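Local coordinates for protein mersacidin decarboxylase (Bacillus sp., PDB 1P3Y) that catalyses the oxidative decarboxylation of the C-terminal cysteine of mersacidin to an aminoenethiol residue, using FAD as cofactor, at residues Asn117-Pro122 and Leu178-Gly183; Lys9-Gly14 and Ala82-Ile87. One frame throughout, in Å; residues are numbered along the deposited sequence.

Contact 1: residues Asn117-Pro122 and Leu178-Gly183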
loop_
_atom_site.group_PDB
_atom_site.type_symbol
_atom_site.label_atom_id
_atom_site.label_comp_id
_atom_site.label_asym_id
_atom_site.label_seq_id
_atom_site.Cartn_x
_atom_site.Cartn_y
_atom_site.Cartn_z
ATOM N N ASN A 117 12.264 -28.371 -31.035
ATOM C CA ASN A 117 13.456 -27.651 -30.602
ATOM C C ASN A 117 13.168 -26.169 -30.722
ATOM O O ASN A 117 12.245 -25.778 -31.427
ATOM C CB ASN A 117 14.647 -28.011 -31.488
ATOM C CG ASN A 117 15.209 -29.386 -31.177
ATOM O OD1 ASN A 117 15.801 -30.022 -32.054
ATOM N ND2 ASN A 117 15.047 -29.847 -29.924
ATOM N N THR A 118 13.969 -25.347 -30.049
ATOM C CA THR A 118 13.779 -23.895 -30.071
ATOM C C THR A 118 14.885 -23.186 -30.846
ATOM O O THR A 118 16.060 -23.553 -30.748
ATOM C CB THR A 118 13.774 -23.316 -28.614
ATOM O OG1 THR A 118 12.683 -23.875 -27.878
ATOM C CG2 THR A 118 13.660 -21.790 -28.621
ATOM N N ILE A 119 14.519 -22.159 -31.605
ATOM C CA ILE A 119 15.530 -21.408 -32.332
ATOM C C ILE A 119 15.823 -20.134 -31.531
ATOM O O ILE A 119 14.902 -19.386 -31.202
ATOM C CB ILE A 119 15.069 -21.042 -33.775
ATOM C CG1 ILE A 119 15.965 -19.935 -34.335
ATOM C CG2 ILE A 119 13.636 -20.580 -33.771
ATOM C CD1 ILE A 119 15.642 -19.541 -35.746
ATOM N N PHE A 120 17.105 -19.908 -31.226
ATOM C CA PHE A 120 17.556 -18.746 -30.461
ATOM C C PHE A 120 18.235 -17.674 -31.296
ATOM O O PHE A 120 19.001 -17.981 -32.203
ATOM C CB PHE A 120 18.574 -19.163 -29.399
ATOM C CG PHE A 120 18.035 -20.085 -28.368
ATOM C CD1 PHE A 120 17.838 -21.434 -28.657
ATOM C CD2 PHE A 120 17.727 -19.604 -27.086
ATOM C CE1 PHE A 120 17.344 -22.305 -27.681
ATOM C CE2 PHE A 120 17.235 -20.450 -26.101
ATOM C CZ PHE A 120 17.041 -21.808 -26.394
ATOM N N PHE A 121 17.976 -16.416 -30.962
ATOM C CA PHE A 121 18.616 -15.296 -31.641
ATOM C C PHE A 121 19.363 -14.481 -30.588
ATOM O O PHE A 121 18.901 -13.429 -30.169
ATOM C CB PHE A 121 17.592 -14.395 -32.334
ATOM C CG PHE A 121 17.024 -14.973 -33.596
ATOM C CD1 PHE A 121 16.024 -15.946 -33.548
ATOM C CD2 PHE A 121 17.465 -14.510 -34.839
ATOM C CE1 PHE A 121 15.461 -16.448 -34.722
ATOM C CE2 PHE A 121 16.911 -15.000 -36.020
ATOM C CZ PHE A 121 15.901 -15.973 -35.966
ATOM N N PRO A 122 20.534 -14.963 -30.146
ATOM C CA PRO A 122 21.326 -14.260 -29.134
ATOM C C PRO A 122 21.643 -12.813 -29.472
ATOM O O PRO A 122 21.756 -12.435 -30.637
ATOM C CB PRO A 122 22.592 -15.110 -29.030
ATOM C CG PRO A 122 22.101 -16.472 -29.325
ATOM C CD PRO A 122 21.164 -16.249 -30.494
ATOM N N LEU A 178 13.800 -15.907 -42.718
ATOM C CA LEU A 178 14.414 -16.992 -43.471
ATOM C C LEU A 178 15.000 -18.034 -42.521
ATOM O O LEU A 178 14.812 -19.248 -42.712
ATOM C CB LEU A 178 15.501 -16.439 -44.398
ATOM C CG LEU A 178 15.020 -15.434 -45.459
ATOM C CD1 LEU A 178 16.219 -14.937 -46.261
ATOM C CD2 LEU A 178 13.991 -16.080 -46.389
ATOM N N ALA A 179 15.704 -17.563 -41.492
ATOM C CA ALA A 179 16.299 -18.467 -40.517
ATOM C C ALA A 179 15.196 -19.296 -39.850
ATOM O O ALA A 179 15.382 -20.486 -39.587
ATOM C CB ALA A 179 17.079 -17.677 -39.489
ATOM N N ILE A 180 14.043 -18.682 -39.596
ATOM C CA ILE A 180 12.946 -19.419 -38.982
ATOM C C ILE A 180 12.489 -20.523 -39.941
ATOM O O ILE A 180 12.325 -21.682 -39.537
ATOM C CB ILE A 180 11.712 -18.511 -38.680
ATOM C CG1 ILE A 180 12.116 -17.304 -37.833
ATOM C CG2 ILE A 180 10.633 -19.323 -37.953
ATOM C CD1 ILE A 180 12.679 -17.670 -36.512
ATOM N N GLU A 181 12.286 -20.158 -41.210
ATOM C CA GLU A 181 11.829 -21.107 -42.229
ATOM C C GLU A 181 12.793 -22.274 -42.410
ATOM O O GLU A 181 12.378 -23.436 -42.475
ATOM C CB GLU A 181 11.618 -20.400 -43.570
ATOM C CG GLU A 181 10.928 -21.282 -44.618
ATOM C CD GLU A 181 11.869 -21.764 -45.718
ATOM O OE1 GLU A 181 11.473 -22.670 -46.500
ATOM O OE2 GLU A 181 13.001 -21.225 -45.800
ATOM N N LYS A 182 14.079 -21.966 -42.484
ATOM C CA LYS A 182 15.080 -23.009 -42.639
ATOM C C LYS A 182 15.045 -23.985 -41.457
ATOM O O LYS A 182 15.063 -25.202 -41.643
ATOM C CB LYS A 182 16.467 -22.373 -42.767
ATOM C CG LYS A 182 17.607 -23.353 -42.909
ATOM C CD LYS A 182 18.895 -22.602 -43.226
ATOM C CE LYS A 182 20.075 -23.557 -43.408
ATOM N NZ LYS A 182 20.236 -24.494 -42.247
ATOM N N GLY A 183 14.982 -23.439 -40.242
ATOM C CA GLY A 183 14.950 -24.266 -39.046
ATOM C C GLY A 183 13.751 -25.196 -38.966
ATOM O O GLY A 183 13.847 -26.318 -38.445
#
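Ile119 and Phe121, two residues apart on strand 119-122, reach from the same side of the sheet to Ala179 and Ile180 on helix 173-183. The short axes pass 10.0 Å apart and run roughly antiparallel, at 151°, and the gap is filled mainly by side chains. Ile119 shows the packing branch by branch. Its CB points toward the helix and sends the branch methyl CG2 to 4.1 Å from Ile180 CD1. The other arm, with CG1 anti to the backbone N (chi1 164°) and CD1 continuing in an extended chain (chi2 178°), reaches farther. At its tip Ile119 CD1 meets Ile180 CD1 at 3.6 Å, and it also lies 4.0 Å from Ala179 O, a carbonyl already accepting the helical bond from Gly183 N. The two isoleucine chains cross at about a right angle. Ile180 starts off alongside the strand, yet its CD1 swings inward and lodges against both strand residues: besides Ile119 it touches the rim of Phe121, 3.5 Å from CE1 and close to the ring plane. Ala179 CB approaches the same ring obliquely, 4.1 Å from Phe121 CZ. Cys86 of strand 84-90 touches Ile119, Phe121 and Ile180, while Ile149 packs on both strand residues, widening the cluster beneath the helix. With no hydrogen bond or ion pair between the segments, and about 165 Å² buried, the contact is hydrocarbon packing: dispersion and the exclusion of water hold this C-terminal helix against its layer of the α/β fold.

Contact 2: residues Lys9-Gly14 and Ala82-Ile87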
loop_
_atom_site.group_PDB
_atom_site.type_symbol
_atom_site.label_atom_id
_atom_site.label_comp_id
_atom_site.label_asym_id
_atom_site.label_seq_id
_atom_site.Cartn_x
_atom_site.Cartn_y
_atom_site.Cartn_z
ATOM N N LYS A 9 1.011 -21.807 -39.500
ATOM C CA LYS A 9 1.686 -22.238 -38.281
ATOM C C LYS A 9 1.576 -21.178 -37.170
ATOM O O LYS A 9 1.473 -19.974 -37.435
ATOM C CB LYS A 9 3.160 -22.529 -38.580
ATOM C CG LYS A 9 3.386 -23.639 -39.582
ATOM C CD LYS A 9 2.901 -24.965 -39.028
ATOM C CE LYS A 9 2.978 -26.087 -40.058
ATOM N NZ LYS A 9 2.700 -27.387 -39.383
ATOM N N LYS A 10 1.580 -21.646 -35.926
ATOM C CA LYS A 10 1.496 -20.766 -34.759
ATOM C C LYS A 10 2.911 -20.445 -34.261
ATOM O O LYS A 10 3.696 -21.342 -33.946
ATOM C CB LYS A 10 0.676 -21.445 -33.655
ATOM C CG LYS A 10 -0.761 -21.710 -34.070
ATOM C CD LYS A 10 -1.549 -22.494 -33.031
ATOM C CE LYS A 10 -3.011 -22.569 -33.443
ATOM N NZ LYS A 10 -3.871 -23.230 -32.414
ATOM N N LEU A 11 3.233 -19.159 -34.211
ATOM C CA LEU A 11 4.553 -18.713 -33.772
ATOM C C LEU A 11 4.553 -18.042 -32.398
ATOM O O LEU A 11 3.769 -17.115 -32.125
ATOM C CB LEU A 11 5.136 -17.728 -34.783
ATOM C CG LEU A 11 6.453 -17.088 -34.357
ATOM C CD1 LEU A 11 7.525 -18.174 -34.232
ATOM C CD2 LEU A 11 6.861 -16.019 -35.382
ATOM N N LEU A 12 5.438 -18.527 -31.535
ATOM C CA LEU A 12 5.594 -17.971 -30.202
ATOM C C LEU A 12 6.971 -17.322 -30.140
ATOM O O LEU A 12 7.991 -17.957 -30.420
ATOM C CB LEU A 12 5.498 -19.059 -29.131
ATOM C CG LEU A 12 5.726 -18.568 -27.690
ATOM C CD1 LEU A 12 4.686 -17.504 -27.353
ATOM C CD2 LEU A 12 5.651 -19.743 -26.698
ATOM N N ILE A 13 6.989 -16.049 -29.787
ATOM C CA ILE A 13 8.237 -15.330 -29.655
ATOM C C ILE A 13 8.517 -14.986 -28.188
ATOM O O ILE A 13 7.711 -14.315 -27.525
ATOM C CB ILE A 13 8.198 -14.068 -30.504
ATOM C CG1 ILE A 13 8.249 -14.481 -31.974
ATOM C CG2 ILE A 13 9.354 -13.142 -30.147
ATOM C CD1 ILE A 13 7.703 -13.421 -32.907
ATOM N N GLY A 14 9.650 -15.472 -27.686
ATOM C CA GLY A 14 10.039 -15.194 -26.318
ATOM C C GLY A 14 10.983 -14.012 -26.316
ATOM O O GLY A 14 12.019 -14.059 -26.964
ATOM N N ALA A 82 2.104 -23.420 -29.516
ATOM C CA ALA A 82 2.994 -22.983 -30.573
ATOM C C ALA A 82 3.570 -24.132 -31.390
ATOM O O ALA A 82 3.851 -25.210 -30.859
ATOM C CB ALA A 82 4.119 -22.140 -29.972
ATOM N N ASP A 83 3.715 -23.890 -32.694
ATOM C CA ASP A 83 4.292 -24.869 -33.611
ATOM C C ASP A 83 5.774 -24.539 -33.672
ATOM O O ASP A 83 6.627 -25.425 -33.791
ATOM C CB ASP A 83 3.699 -24.738 -35.023
ATOM C CG ASP A 83 2.229 -25.072 -35.073
ATOM O OD1 ASP A 83 1.852 -26.138 -34.533
ATOM O OD2 ASP A 83 1.458 -24.273 -35.654
ATOM N N ILE A 84 6.071 -23.246 -33.604
ATOM C CA ILE A 84 7.445 -22.787 -33.629
ATOM C C ILE A 84 7.692 -21.835 -32.461
ATOM O O ILE A 84 6.909 -20.906 -32.217
ATOM C CB ILE A 84 7.759 -22.060 -34.951
ATOM C CG1 ILE A 84 7.592 -23.034 -36.126
ATOM C CG2 ILE A 84 9.186 -21.487 -34.914
ATOM C CD1 ILE A 84 7.515 -22.344 -37.478
ATOM N N TYR A 85 8.775 -22.086 -31.726
ATOM C CA TYR A 85 9.147 -21.242 -30.592
ATOM C C TYR A 85 10.505 -20.626 -30.880
ATOM O O TYR A 85 11.534 -21.303 -30.981
ATOM C CB TYR A 85 9.187 -22.057 -29.295
ATOM C CG TYR A 85 9.553 -21.264 -28.050
ATOM C CD1 TYR A 85 9.073 -19.970 -27.848
ATOM C CD2 TYR A 85 10.310 -21.854 -27.028
ATOM C CE1 TYR A 85 9.331 -19.284 -26.648
ATOM C CE2 TYR A 85 10.571 -21.188 -25.832
ATOM C CZ TYR A 85 10.079 -19.902 -25.643
ATOM O OH TYR A 85 10.343 -19.256 -24.449
ATOM N N CYS A 86 10.492 -19.316 -31.014
ATOM C CA CYS A 86 11.693 -18.592 -31.314
ATOM C C CYS A 86 11.934 -17.524 -30.249
ATOM O O CYS A 86 11.059 -16.713 -29.946
ATOM C CB CYS A 86 11.538 -17.991 -32.719
ATOM S SG CYS A 86 12.738 -16.753 -33.125
ATOM N N ILE A 87 13.122 -17.546 -29.657
ATOM C CA ILE A 87 13.476 -16.567 -28.643
ATOM C C ILE A 87 14.364 -15.473 -29.234
ATOM O O ILE A 87 15.521 -15.711 -29.576
ATOM C CB ILE A 87 14.200 -17.238 -27.457
ATOM C CG1 ILE A 87 13.244 -18.239 -26.786
ATOM C CG2 ILE A 87 14.706 -16.158 -26.457
ATOM C CD1 ILE A 87 13.869 -19.055 -25.642
#
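Leu11 to Gly14 pair in parallel with Ile84 to Ile87, the strand axes 4.6 Å apart and inclined by 21°, through backbone bonds that run Ile84 N to Lys10 O, Leu12 N to Ile84 O, Cys86 N to Leu12 O and Gly14 N to Cys86 O. At the entrance Lys10 O takes a second donor, Asp83 N (2.8 Å), while the Asp83 carboxylate turns back so that OD2 accepts Lys10 N at 2.6 Å, on its anti side and 23° out of plane. Side chain and main chain of Asp83 thus grip both polar backbone atoms of Lys10. On one face Leu11 CD1 rests 3.8 Å from Ile84 CG2. On the other, Leu12 and Tyr85 run alongside each other because each carries CG anti to its own backbone N; Leu12 CD2 touches Tyr85 CD1 at 3.6 Å, and the ring's edge faces Leu12 O. Beyond this, Tyr85 OH bonds to Val107 O in helix 106-113. Pairing of the first and fourth strands at the centre of a parallel sheet ordered 3-2-1-4-5-6 is the signature of a Rossmann-type fold, and here the side chain of Ile87 lies about 8 Å from a bound FAD.

How the contacts relate
From the N terminus, strand 10-15 opens the sheet, and the chain builds strands 37-42 and 61-63 outward on one flank. Helix 75-81, which starts with the active-site His75, leads back to strand 84-90, where contact 2 closes a loop of 67 residues. The chain then passes helices 92-99 and 106-113 to strand 119-122, on the other side of 84-90. After strand 147-148, helix 173-183 returns and contact 1 closes 55 residues. The loops stand in series, neither nested nor crossed. Their joint is strand 84-90: Ile87 N and O probably hydrogen-bond to Ile119 O and Phe121 N, joining strand 119-122 to the strand pair of contact 2; contact 1 then adds the C-terminal helix.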